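Local coordinates for protein putative diacylglycerol kinase (Bacillus anthracis, PDB 4WRR) that probably phosphorylates diacylglycerol to phosphatidic acid with a nucleoside triphosphate as phosphate donor, and carries a bound magnesium ion, at residues K8-V13 and D39-H44; K53-F58 and F75-G80; L196-N201 and S210-V215; C217-L222 and H254-S259. All coordinates share one frame; numbering follows the deposited sequence.

Contact 1: residues K8-V13 and D39-H44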
loop_
_atom_site.group_PDB
_atom_site.type_symbol
_atom_site.label_atom_id
_atom_site.label_comp_id
_atom_site.label_asym_id
_atom_site.label_seq_id
_atom_site.Cartn_x
_atom_site.Cartn_y
_atom_site.Cartn_z
ATOM N N LYS A 8 -6.149 -7.050 10.123
ATOM C CA LYS A 8 -5.166 -7.509 9.148
ATOM C C LYS A 8 -4.005 -8.198 9.822
ATOM O O LYS A 8 -3.502 -7.730 10.830
ATOM C CB LYS A 8 -4.622 -6.342 8.353
ATOM C CG LYS A 8 -5.698 -5.497 7.709
ATOM C CD LYS A 8 -5.124 -4.485 6.707
ATOM C CE LYS A 8 -6.276 -3.811 5.977
ATOM N NZ LYS A 8 -5.763 -2.940 4.909
ATOM N N VAL A 9 -3.541 -9.284 9.230
ATOM C CA VAL A 9 -2.512 -10.093 9.812
ATOM C C VAL A 9 -1.436 -10.320 8.798
ATOM O O VAL A 9 -1.735 -10.543 7.626
ATOM C CB VAL A 9 -3.082 -11.433 10.261
ATOM C CG1 VAL A 9 -2.004 -12.366 10.864
ATOM C CG2 VAL A 9 -4.161 -11.225 11.275
ATOM N N LEU A 10 -0.187 -10.275 9.244
ATOM C CA LEU A 10 0.974 -10.696 8.476
ATOM C C LEU A 10 1.593 -11.920 9.098
ATOM O O LEU A 10 1.831 -11.947 10.293
ATOM C CB LEU A 10 2.020 -9.602 8.493
ATOM C CG LEU A 10 3.368 -9.955 7.887
ATOM C CD1 LEU A 10 3.238 -10.080 6.374
ATOM C CD2 LEU A 10 4.357 -8.853 8.159
ATOM N N LEU A 11 1.872 -12.922 8.297
ATOM C CA LEU A 11 2.649 -14.080 8.683
ATOM C C LEU A 11 3.985 -14.074 7.954
ATOM O O LEU A 11 4.028 -14.101 6.705
ATOM C CB LEU A 11 1.899 -15.360 8.319
ATOM C CG LEU A 11 2.657 -16.689 8.431
ATOM C CD1 LEU A 11 3.022 -16.942 9.882
ATOM C CD2 LEU A 11 1.789 -17.835 7.941
ATOM N N ILE A 12 5.070 -13.999 8.729
ATOM C CA ILE A 12 6.430 -14.062 8.220
ATOM C C ILE A 12 6.936 -15.469 8.348
ATOM O O ILE A 12 6.963 -16.042 9.466
ATOM C CB ILE A 12 7.366 -13.120 8.991
ATOM C CG1 ILE A 12 6.912 -11.663 8.792
ATOM C CG2 ILE A 12 8.794 -13.306 8.517
ATOM C CD1 ILE A 12 7.619 -10.672 9.699
ATOM N N VAL A 13 7.317 -16.068 7.222
ATOM C CA VAL A 13 7.750 -17.449 7.190
ATOM C C VAL A 13 9.214 -17.476 6.891
ATOM O O VAL A 13 9.636 -16.979 5.850
ATOM C CB VAL A 13 7.005 -18.227 6.085
ATOM C CG1 VAL A 13 7.632 -19.581 5.879
ATOM C CG2 VAL A 13 5.542 -18.398 6.443
ATOM N N ASP A 39 -8.149 -11.607 6.387
ATOM C CA ASP A 39 -7.170 -10.785 5.683
ATOM C C ASP A 39 -5.784 -11.153 6.177
ATOM O O ASP A 39 -5.300 -10.593 7.201
ATOM C CB ASP A 39 -7.492 -9.269 5.873
ATOM C CG ASP A 39 -6.611 -8.349 5.026
ATOM O OD1 ASP A 39 -5.441 -8.707 4.695
ATOM O OD2 ASP A 39 -7.067 -7.222 4.698
ATOM N N LEU A 40 -5.134 -12.060 5.456
ATOM C CA LEU A 40 -3.874 -12.663 5.870
ATOM C C LEU A 40 -2.825 -12.553 4.762
ATOM O O LEU A 40 -3.052 -12.976 3.633
ATOM C CB LEU A 40 -4.101 -14.134 6.226
ATOM C CG LEU A 40 -2.861 -14.904 6.642
ATOM C CD1 LEU A 40 -2.256 -14.389 7.931
ATOM C CD2 LEU A 40 -3.204 -16.375 6.763
ATOM N N HIS A 41 -1.668 -11.967 5.088
ATOM C CA HIS A 41 -0.626 -11.757 4.112
ATOM C C HIS A 41 0.528 -12.608 4.589
ATOM O O HIS A 41 0.912 -12.524 5.743
ATOM C CB HIS A 41 -0.231 -10.329 4.080
ATOM C CG HIS A 41 0.585 -9.949 2.895
ATOM N ND1 HIS A 41 0.746 -8.647 2.517
ATOM C CD2 HIS A 41 1.221 -10.687 1.957
ATOM C CE1 HIS A 41 1.406 -8.589 1.368
ATOM N NE2 HIS A 41 1.733 -9.816 1.023
ATOM N N ILE A 42 1.071 -13.419 3.694
ATOM C CA ILE A 42 2.153 -14.346 3.984
ATOM C C ILE A 42 3.381 -14.010 3.161
ATOM O O ILE A 42 3.337 -13.990 1.938
ATOM C CB ILE A 42 1.711 -15.786 3.656
ATOM C CG1 ILE A 42 0.434 -16.100 4.378
ATOM C CG2 ILE A 42 2.783 -16.771 4.072
ATOM C CD1 ILE A 42 -0.183 -17.399 3.934
ATOM N N LEU A 43 4.473 -13.739 3.831
ATOM C CA LEU A 43 5.739 -13.390 3.185
ATOM C C LEU A 43 6.827 -14.326 3.643
ATOM O O LEU A 43 7.046 -14.454 4.850
ATOM C CB LEU A 43 6.191 -11.965 3.604
ATOM C CG LEU A 43 5.377 -10.780 3.097
ATOM C CD1 LEU A 43 5.918 -9.507 3.694
ATOM C CD2 LEU A 43 5.405 -10.698 1.571
ATOM N N HIS A 44 7.574 -14.891 2.709
ATOM C CA HIS A 44 8.734 -15.682 3.084
ATOM C C HIS A 44 9.960 -14.776 3.169
ATOM O O HIS A 44 10.163 -13.895 2.315
ATOM C CB HIS A 44 9.036 -16.743 2.051
ATOM C CG HIS A 44 7.900 -17.671 1.768
ATOM N ND1 HIS A 44 8.062 -18.811 1.010
ATOM C CD2 HIS A 44 6.589 -17.611 2.079
ATOM C CE1 HIS A 44 6.906 -19.435 0.904
ATOM N NE2 HIS A 44 6.008 -18.755 1.590
HETATM O O HOH W 1 -2.890 -8.541 5.928
#
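Five backbone hydrogen bonds sew strand 9-13 to strand 39-44 in parallel register: Val9 and Leu11 use both N-H and C=O, Val13 its N-H, with Asp39, His41 and Leu43 as partners. The straightest run from Leu11 N to His41 O (2.8 Å, 171° at the hydrogen) and from Val13 N to Leu43 O (2.9 Å). Short CA-H...O contacts fill the gaps, as where Leu10 CA approaches His41 O at 3.3 Å. These are the two strands of a beta-alpha-beta unit whose crossover is helix 22-36, in the Rossmann-like parallel sheet of the kinase catalytic domain; residues 39-43 pair antiparallel with a strand of the second subunit, which continues the sheet.

On the face turned to helix 22-36, Val9 CG1 meets Leu40 CD1 at 3.6 Å, and Leu11 and Ile42 lie side by side. Val13 CG2 reaches Ile42 CG2 at 4.0 Å, while Val13 CG1 lies over one face of the His44 ring. On the other, Leu10 CD1 meets Leu43 CD1 at 3.8 Å, the two side chains at about a right angle.

A water bridges Val9 O and Asp39 OD1, within hydrogen-bonding distance of both (2.8 Å from Asp39 OD1), and Asp39 OD1 is also bonded to His41 NE2 of the second subunit. The extended Lys8 chain runs past the Asp39 carboxylate, its NZ still 4.5 Å from OD2.

Contact 2: residues K53-F58 and F75-G80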
loop_
_atom_site.group_PDB
_atom_site.type_symbol
_atom_site.label_atom_id
_atom_site.label_comp_id
_atom_site.label_asym_id
_atom_site.label_seq_id
_atom_site.Cartn_x
_atom_site.Cartn_y
_atom_site.Cartn_z
ATOM N N LYS A 53 13.124 -6.120 8.072
ATOM C CA LYS A 53 12.568 -5.240 7.072
ATOM C C LYS A 53 11.059 -5.386 6.930
ATOM O O LYS A 53 10.356 -4.404 6.882
ATOM C CB LYS A 53 13.212 -5.501 5.733
ATOM C CG LYS A 53 14.649 -5.053 5.726
ATOM C CD LYS A 53 15.338 -5.446 4.444
ATOM C CE LYS A 53 16.729 -4.856 4.462
ATOM N NZ LYS A 53 17.490 -5.370 3.290
ATOM N N TYR A 54 10.561 -6.630 6.911
ATOM C CA TYR A 54 9.110 -6.852 6.814
ATOM C C TYR A 54 8.377 -6.235 8.008
ATOM O O TYR A 54 7.386 -5.503 7.837
ATOM C CB TYR A 54 8.761 -8.333 6.706
ATOM C CG TYR A 54 9.357 -9.092 5.523
ATOM C CD1 TYR A 54 9.821 -8.440 4.397
ATOM C CD2 TYR A 54 9.409 -10.480 5.539
ATOM C CE1 TYR A 54 10.331 -9.151 3.289
ATOM C CE2 TYR A 54 9.923 -11.199 4.467
ATOM C CZ TYR A 54 10.400 -10.539 3.342
ATOM O OH TYR A 54 10.934 -11.281 2.300
ATOM N N CYS A 55 8.882 -6.475 9.215
ATOM C CA CYS A 55 8.298 -5.825 10.388
ATOM C C CYS A 55 8.249 -4.311 10.227
ATOM O O CYS A 55 7.221 -3.713 10.509
ATOM C CB CYS A 55 9.048 -6.206 11.668
ATOM S SG CYS A 55 8.768 -7.940 12.137
ATOM N N GLN A 56 9.339 -3.696 9.757
ATOM C CA GLN A 56 9.400 -2.223 9.678
ATOM C C GLN A 56 8.500 -1.701 8.590
ATOM O O GLN A 56 7.857 -0.694 8.769
ATOM C CB GLN A 56 10.836 -1.716 9.521
ATOM C CG GLN A 56 11.634 -2.085 10.768
ATOM C CD GLN A 56 13.086 -1.676 10.791
ATOM O OE1 GLN A 56 13.733 -1.502 9.772
ATOM N NE2 GLN A 56 13.609 -1.568 11.977
ATOM N N GLU A 57 8.406 -2.414 7.473
ATOM C CA GLU A 57 7.452 -2.021 6.430
ATOM C C GLU A 57 5.989 -2.185 6.838
ATOM O O GLU A 57 5.181 -1.328 6.561
ATOM C CB GLU A 57 7.724 -2.784 5.133
ATOM C CG GLU A 57 6.698 -2.413 4.062
ATOM C CD GLU A 57 6.936 -3.057 2.699
ATOM O OE1 GLU A 57 8.048 -3.579 2.451
ATOM O OE2 GLU A 57 5.994 -2.995 1.873
ATOM N N PHE A 58 5.636 -3.286 7.499
ATOM C CA PHE A 58 4.225 -3.597 7.780
ATOM C C PHE A 58 3.711 -3.132 9.127
ATOM O O PHE A 58 2.523 -3.245 9.388
ATOM C CB PHE A 58 3.968 -5.090 7.582
ATOM C CG PHE A 58 3.914 -5.487 6.151
ATOM C CD1 PHE A 58 5.067 -5.667 5.427
ATOM C CD2 PHE A 58 2.697 -5.555 5.486
ATOM C CE1 PHE A 58 5.011 -6.005 4.074
ATOM C CE2 PHE A 58 2.618 -5.841 4.117
ATOM C CZ PHE A 58 3.786 -6.070 3.411
ATOM N N PHE A 75 14.257 -12.760 17.097
ATOM C CA PHE A 75 15.102 -11.620 17.360
ATOM C C PHE A 75 15.070 -10.539 16.242
ATOM O O PHE A 75 15.100 -9.335 16.528
ATOM C CB PHE A 75 16.508 -12.108 17.517
ATOM C CG PHE A 75 17.474 -11.078 17.997
ATOM C CD1 PHE A 75 17.244 -10.396 19.180
ATOM C CD2 PHE A 75 18.665 -10.862 17.305
ATOM C CE1 PHE A 75 18.166 -9.504 19.674
ATOM C CE2 PHE A 75 19.583 -9.930 17.765
ATOM C CZ PHE A 75 19.335 -9.257 18.959
ATOM N N GLU A 76 15.100 -10.970 14.987
ATOM C CA GLU A 76 14.937 -10.019 13.885
ATOM C C GLU A 76 13.640 -9.230 14.044
ATOM O O GLU A 76 13.621 -8.041 13.812
ATOM C CB GLU A 76 14.946 -10.738 12.545
ATOM C CG GLU A 76 16.326 -11.183 12.070
ATOM C CD GLU A 76 16.330 -11.460 10.578
ATOM O OE1 GLU A 76 15.585 -10.787 9.834
ATOM O OE2 GLU A 76 17.104 -12.310 10.122
ATOM N N CYS A 77 12.555 -9.894 14.426
ATOM C CA CYS A 77 11.309 -9.191 14.655
ATOM C C CYS A 77 11.375 -8.243 15.854
ATOM O O CYS A 77 10.780 -7.163 15.828
ATOM C CB CYS A 77 10.158 -10.163 14.821
ATOM S SG CYS A 77 9.860 -11.181 13.354
ATOM N N THR A 78 12.060 -8.664 16.901
ATOM C CA THR A 78 12.258 -7.852 18.075
ATOM C C THR A 78 12.982 -6.566 17.675
ATOM O O THR A 78 12.532 -5.517 18.013
ATOM C CB THR A 78 13.067 -8.605 19.155
ATOM O OG1 THR A 78 12.347 -9.738 19.594
ATOM C CG2 THR A 78 13.253 -7.716 20.354
ATOM N N ASN A 79 14.074 -6.673 16.929
ATOM C CA ASN A 79 14.785 -5.514 16.446
ATOM C C ASN A 79 14.049 -4.682 15.408
ATOM O O ASN A 79 14.257 -3.485 15.332
ATOM C CB ASN A 79 16.097 -5.914 15.834
ATOM C CG ASN A 79 17.128 -6.210 16.865
ATOM O OD1 ASN A 79 17.159 -5.577 17.920
ATOM N ND2 ASN A 79 17.967 -7.200 16.588
ATOM N N GLY A 80 13.154 -5.315 14.665
ATOM C CA GLY A 80 12.364 -4.605 13.723
ATOM C C GLY A 80 11.344 -3.724 14.393
ATOM O O GLY A 80 11.238 -2.554 14.050
#
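Cys55 and Cys77 meet through their sulfurs, SG to SG at 3.6 Å, much too far for a disulfide, and Cys55 SG also touches Cys77 CB at 3.8 Å. Each SG stands anti to its own carbonyl carbon (chi1 -70° in Cys55), which brings both thiols into the seam between helices 50-58 and 71-81. Next to them the Cys55 CB lies against the bare CA of Gly80 at 4.2 Å. With no side chain on Gly80, the short helix segments approach to 8.2 Å between axes, at an angle of 37°.

At the edge of this apolar patch, the extended side chain of Gln56 reaches across and lays its CG and its amide against the Gly80 carbonyl. NE2 gives a weak hydrogen bond to Gly80 O, 3.3 Å long and 157° at the hydrogen. The other end of that amide is held from outside the chain, since Gln56 OE1 accepts from Glu85 N of the third subunit.

Further out, Thr52 OG1 is hydrogen-bonded to Glu76 O, adding a polar tie between the same helices, and Cys55 leans on Ile12 of the parallel sheet beneath. The chemistry of the seam is therefore that of two reduced, buried cysteines in van der Waals contact beside Gly80, small groups that let the helices pack closely, flanked by hydrogen bonds from the Gln56 amide and Thr52.

Contact 3: residues L196-N201 and S210-V215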
loop_
_atom_site.group_PDB
_atom_site.type_symbol
_atom_site.label_atom_id
_atom_site.label_comp_id
_atom_site.label_asym_id
_atom_site.label_seq_id
_atom_site.Cartn_x
_atom_site.Cartn_y
_atom_site.Cartn_z
ATOM N N LEU A 196 30.727 -15.134 34.923
ATOM C CA LEU A 196 29.504 -14.972 34.121
ATOM C C LEU A 196 28.681 -13.787 34.648
ATOM O O LEU A 196 28.455 -13.683 35.854
ATOM C CB LEU A 196 28.652 -16.253 34.172
ATOM C CG LEU A 196 27.291 -16.224 33.499
ATOM C CD1 LEU A 196 27.466 -16.276 31.999
ATOM C CD2 LEU A 196 26.441 -17.395 33.939
ATOM N N VAL A 197 28.215 -12.936 33.749
ATOM C CA VAL A 197 27.276 -11.900 34.111
ATOM C C VAL A 197 26.107 -11.907 33.143
ATOM O O VAL A 197 26.310 -11.828 31.940
ATOM C CB VAL A 197 27.934 -10.522 34.072
ATOM C CG1 VAL A 197 26.928 -9.436 34.424
ATOM C CG2 VAL A 197 29.123 -10.454 35.019
ATOM N N MET A 198 24.895 -12.038 33.676
ATOM C CA MET A 198 23.693 -12.127 32.900
ATOM C C MET A 198 22.738 -11.066 33.349
ATOM O O MET A 198 22.675 -10.736 34.525
ATOM C CB MET A 198 22.980 -13.471 33.136
ATOM C CG MET A 198 23.786 -14.718 32.808
ATOM S SD MET A 198 23.799 -15.027 31.059
ATOM C CE MET A 198 22.050 -15.316 30.781
ATOM N N VAL A 199 21.940 -10.584 32.399
ATOM C CA VAL A 199 20.727 -9.833 32.682
ATOM C C VAL A 199 19.606 -10.539 31.963
ATOM O O VAL A 199 19.637 -10.663 30.738
ATOM C CB VAL A 199 20.843 -8.383 32.183
ATOM C CG1 VAL A 199 19.571 -7.619 32.460
ATOM C CG2 VAL A 199 22.005 -7.718 32.886
ATOM N N GLY A 200 18.627 -11.020 32.712
ATOM C CA GLY A 200 17.560 -11.841 32.174
ATOM C C GLY A 200 16.197 -11.160 32.169
ATOM O O GLY A 200 15.821 -10.453 33.134
ATOM N N ASN A 201 15.475 -11.383 31.078
ATOM C CA ASN A 201 14.092 -10.978 30.885
ATOM C C ASN A 201 13.163 -12.156 30.517
ATOM O O ASN A 201 11.992 -12.147 30.877
ATOM C CB ASN A 201 14.028 -9.961 29.757
ATOM C CG ASN A 201 12.680 -9.282 29.672
ATOM O OD1 ASN A 201 12.251 -8.635 30.633
ATOM N ND2 ASN A 201 11.971 -9.466 28.535
ATOM N N SER A 210 14.429 -20.682 33.181
ATOM C CA SER A 210 15.588 -19.836 33.395
ATOM C C SER A 210 16.376 -20.292 34.614
ATOM O O SER A 210 15.798 -20.504 35.668
ATOM C CB SER A 210 15.131 -18.393 33.617
ATOM O OG SER A 210 16.233 -17.545 33.987
ATOM N N PHE A 211 17.680 -20.449 34.457
ATOM C CA PHE A 211 18.548 -20.734 35.572
ATOM C C PHE A 211 18.706 -19.507 36.503
ATOM O O PHE A 211 19.162 -19.638 37.626
ATOM C CB PHE A 211 19.897 -21.285 35.101
ATOM C CG PHE A 211 20.736 -20.318 34.311
ATOM C CD1 PHE A 211 21.494 -19.359 34.935
ATOM C CD2 PHE A 211 20.819 -20.429 32.940
ATOM C CE1 PHE A 211 22.317 -18.515 34.219
ATOM C CE2 PHE A 211 21.623 -19.578 32.208
ATOM C CZ PHE A 211 22.391 -18.620 32.857
ATOM N N ILE A 212 18.318 -18.323 36.023
ATOM C CA ILE A 212 18.160 -17.142 36.861
ATOM C C ILE A 212 16.802 -17.273 37.550
ATOM O O ILE A 212 15.796 -17.306 36.895
ATOM C CB ILE A 212 18.205 -15.851 36.023
ATOM C CG1 ILE A 212 19.496 -15.789 35.195
ATOM C CG2 ILE A 212 18.101 -14.633 36.934
ATOM C CD1 ILE A 212 19.563 -14.602 34.237
ATOM N N PRO A 213 16.765 -17.331 38.896
ATOM C CA PRO A 213 15.475 -17.653 39.509
ATOM C C PRO A 213 14.427 -16.564 39.444
ATOM O O PRO A 213 14.758 -15.387 39.559
ATOM C CB PRO A 213 15.829 -17.940 40.994
ATOM C CG PRO A 213 17.298 -18.128 41.016
ATOM C CD PRO A 213 17.850 -17.302 39.884
ATOM N N ASN A 214 13.183 -16.989 39.264
ATOM C CA ASN A 214 12.005 -16.149 39.368
ATOM C C ASN A 214 11.958 -14.959 38.424
ATOM O O ASN A 214 11.484 -13.878 38.801
ATOM C CB ASN A 214 11.848 -15.680 40.828
ATOM C CG ASN A 214 11.812 -16.873 41.814
ATOM O OD1 ASN A 214 12.702 -17.030 42.620
ATOM N ND2 ASN A 214 10.799 -17.712 41.696
ATOM N N VAL A 215 12.476 -15.154 37.216
ATOM C CA VAL A 215 12.358 -14.181 36.147
ATOM C C VAL A 215 10.935 -14.141 35.578
ATOM O O VAL A 215 10.299 -15.178 35.423
ATOM C CB VAL A 215 13.365 -14.450 35.071
ATOM C CG1 VAL A 215 13.190 -13.449 33.931
ATOM C CG2 VAL A 215 14.749 -14.368 35.651
#
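Met198 overlaps the far end of the Phe211 ring, its CE 3.9 Å from CZ and its CG 4.1 Å from the same atom, the two side chains crossing at about a right angle. The methionine is bent at both chi2 and chi3 (-79° and -63°), which folds its methyl back to the ring; the approach is oblique. Leu196 CD2 adds a second, looser oblique touch at Phe211 CE1, 4.3 Å away. The same Met198 offers its CB to Ile212 CD1 at 3.8 Å, and the isoleucine methyl then extends over Gly200, where the strand is bare.

Strand 196-200 belongs to the antiparallel sheet of the YegS-like, NAD kinase-type beta-sandwich domain, and the loop 210-215 lies against one face of it on its way to the neighbouring strand 222-228. Helix 162-169 closes over this apolar cluster, with Leu167 against Phe211 and Ile163 against Met198.

Within the loop, Ser210 OG donates to Ile212 O (3.0 Å), meeting a lone pair in the carbonyl plane and so tying the turn to itself. Past the strand end, Val215 CG1 sits 3.5 Å from Asn201 O, while Asn201 starts away from the loop and its ND2 is hydrogen-bonded to the carbonyls of Leu137 and Asp127.

Contact 4: residues C217-L222 and H254-S259. With MG (magnesium ion), chain E.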
loop_
_atom_site.group_PDB
_atom_site.type_symbol
_atom_site.label_atom_id
_atom_site.label_comp_id
_atom_site.label_asym_id
_atom_site.label_seq_id
_atom_site.Cartn_x
_atom_site.Cartn_y
_atom_site.Cartn_z
ATOM N N CYS A 217 8.747 -11.965 32.463
ATOM C CA CYS A 217 8.925 -11.061 31.331
ATOM C C CYS A 217 8.030 -9.794 31.415
ATOM O O CYS A 217 8.079 -8.982 30.537
ATOM C CB CYS A 217 8.641 -11.787 29.999
ATOM S SG CYS A 217 6.882 -12.206 29.795
ATOM N N ASP A 218 7.188 -9.668 32.431
ATOM C CA ASP A 218 6.218 -8.553 32.509
ATOM C C ASP A 218 6.103 -7.926 33.917
ATOM O O ASP A 218 5.076 -7.343 34.246
ATOM C CB ASP A 218 4.844 -9.061 32.065
ATOM C CG ASP A 218 4.396 -10.316 32.812
ATOM O OD1 ASP A 218 5.168 -10.858 33.655
ATOM O OD2 ASP A 218 3.263 -10.784 32.515
ATOM N N ASP A 219 7.109 -8.097 34.763
ATOM C CA ASP A 219 7.042 -7.554 36.121
ATOM C C ASP A 219 7.716 -6.187 36.267
ATOM O O ASP A 219 7.821 -5.692 37.371
ATOM C CB ASP A 219 7.591 -8.538 37.151
ATOM C CG ASP A 219 9.079 -8.753 37.021
ATOM O OD1 ASP A 219 9.690 -8.288 36.015
ATOM O OD2 ASP A 219 9.636 -9.454 37.890
ATOM N N GLY A 220 8.177 -5.596 35.166
ATOM C CA GLY A 220 8.701 -4.236 35.171
ATOM C C GLY A 220 10.111 -4.083 35.720
ATOM O O GLY A 220 10.556 -2.972 35.859
ATOM N N THR A 221 10.809 -5.182 36.039
ATOM C CA THR A 221 12.221 -5.145 36.405
ATOM C C THR A 221 13.011 -6.236 35.703
ATOM O O THR A 221 12.441 -7.228 35.239
ATOM C CB THR A 221 12.477 -5.363 37.926
ATOM O OG1 THR A 221 11.937 -6.638 38.358
ATOM C CG2 THR A 221 11.863 -4.312 38.719
ATOM N N LEU A 222 14.315 -6.036 35.612
ATOM C CA LEU A 222 15.220 -7.003 35.053
ATOM C C LEU A 222 15.969 -7.699 36.166
ATOM O O LEU A 222 16.001 -7.209 37.276
ATOM C CB LEU A 222 16.215 -6.307 34.159
ATOM C CG LEU A 222 15.635 -5.843 32.830
ATOM C CD1 LEU A 222 16.613 -4.892 32.184
ATOM C CD2 LEU A 222 15.364 -7.028 31.905
ATOM N N HIS A 254 22.457 -12.112 42.796
ATOM C CA HIS A 254 21.247 -12.007 42.025
ATOM C C HIS A 254 20.370 -10.929 42.617
ATOM O O HIS A 254 19.982 -11.008 43.777
ATOM C CB HIS A 254 20.493 -13.334 42.043
ATOM C CG HIS A 254 19.148 -13.262 41.405
ATOM N ND1 HIS A 254 18.065 -13.954 41.882
ATOM C CD2 HIS A 254 18.709 -12.575 40.330
ATOM C CE1 HIS A 254 17.010 -13.682 41.140
ATOM N NE2 HIS A 254 17.375 -12.841 40.195
ATOM N N VAL A 255 20.029 -9.940 41.807
ATOM C CA VAL A 255 19.186 -8.859 42.266
ATOM C C VAL A 255 18.321 -8.359 41.132
ATOM O O VAL A 255 18.678 -8.474 39.950
ATOM C CB VAL A 255 20.049 -7.715 42.881
ATOM C CG1 VAL A 255 20.784 -6.947 41.791
ATOM C CG2 VAL A 255 19.193 -6.781 43.706
ATOM N N LYS A 256 17.170 -7.816 41.493
ATOM C CA LYS A 256 16.261 -7.186 40.533
ATOM C C LYS A 256 16.511 -5.662 40.462
ATOM O O LYS A 256 16.678 -5.025 41.489
ATOM C CB LYS A 256 14.810 -7.491 40.920
ATOM C CG LYS A 256 14.387 -8.931 40.568
ATOM C CD LYS A 256 12.925 -9.165 40.953
ATOM C CE LYS A 256 12.232 -10.306 40.196
ATOM N NZ LYS A 256 13.076 -11.521 39.983
ATOM N N ALA A 257 16.543 -5.112 39.253
ATOM C CA ALA A 257 16.721 -3.681 39.045
ATOM C C ALA A 257 16.175 -3.212 37.673
ATOM O O ALA A 257 16.098 -3.993 36.744
ATOM C CB ALA A 257 18.194 -3.360 39.148
ATOM N N LYS A 258 15.855 -1.925 37.561
ATOM C CA LYS A 258 15.303 -1.332 36.331
ATOM C C LYS A 258 16.311 -0.623 35.417
ATOM O O LYS A 258 16.133 -0.621 34.204
ATOM C CB LYS A 258 14.222 -0.322 36.690
ATOM C CG LYS A 258 13.243 -0.834 37.728
ATOM C CD LYS A 258 11.960 -0.021 37.772
ATOM C CE LYS A 258 11.051 -0.544 38.872
ATOM N NZ LYS A 258 9.663 -0.044 38.703
ATOM N N SER A 259 17.329 0.009 36.002
ATOM C CA SER A 259 18.324 0.787 35.247
ATOM C C SER A 259 19.684 0.275 35.621
ATOM O O SER A 259 20.063 0.337 36.787
ATOM C CB SER A 259 18.254 2.284 35.625
ATOM O OG SER A 259 17.754 3.082 34.554
HETATM MG MG MG E . 11.401 -9.116 34.612
HETATM O O HOH W 2 11.644 -10.509 36.598
HETATM O O HOH W 3 10.665 -7.824 32.934
HETATM O O HOH W 4 13.500 -9.802 34.448
#
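The magnesium site of the C-terminal domain is built on the loop 217-222, and the end of strand 252-257 crosses it at a steep angle, meeting it at Thr221 and Leu222. Asp219 OD1 binds the magnesium at 2.4 Å and Thr221 O at 2.2 Å; three waters and Lys216 O complete six ligands. One of those waters also donates to Asp219 OD2 at 2.6 Å, so the carboxylate holds the ion through one oxygen directly and through the other by way of water. Asp219 has its CG between the backbone N and the carbonyl carbon (chi1 68°), which turns OD1 inward, where it also accepts a weak bond from Thr221 N.

Two lysines of 254-259 flank Thr221. Lys256 crosses it at about a right angle, CD 3.8 Å from Thr221 OG1, and carries CE to 3.6 Å from Asp219 OD2. Its NZ makes a salt bridge with Asp223 and stays 4.5 Å from Asp219 OD2, beyond a salt bridge, though its charge might still steady Asp219. Lys258, extended beyond CG, passes Thr221 CG2 with its CE at 3.9 Å and runs along Gly220 O.

Immediately beyond the metal ligands, Leu222 N bonds to Ala257 O and Ala257 N back to Leu222 O at 2.9 Å. This antiparallel hydrogen-bonded pair, where a metal-binding loop enters a sheet strand, is consistent with the magnesium site of bacterial YegS-like lipid kinases.

How the contacts relate
From the N terminus, contact 1 closes first, through helix 22-36, and contact 2 next, through strand 64-69. Helix 50-58, which carries one side of contact 2, packs on both strands of contact 1: Phe58 touches Leu10, His41 and Leu43, and Tyr54 OH is probably hydrogen-bonded to His44 O. In the other domain, contact 3 closes over the short strands 204-205 and 208-209, and contact 4 over strand 222-228 and helix 232-241. Their centres are 10 Å apart, and Asn214 O is probably hydrogen-bonded to Lys256 NZ. All four are in series; none nests within or crosses another. Contacts 1 and 3 lie about 33 Å apart between centres, on opposite sides of the chain's centre.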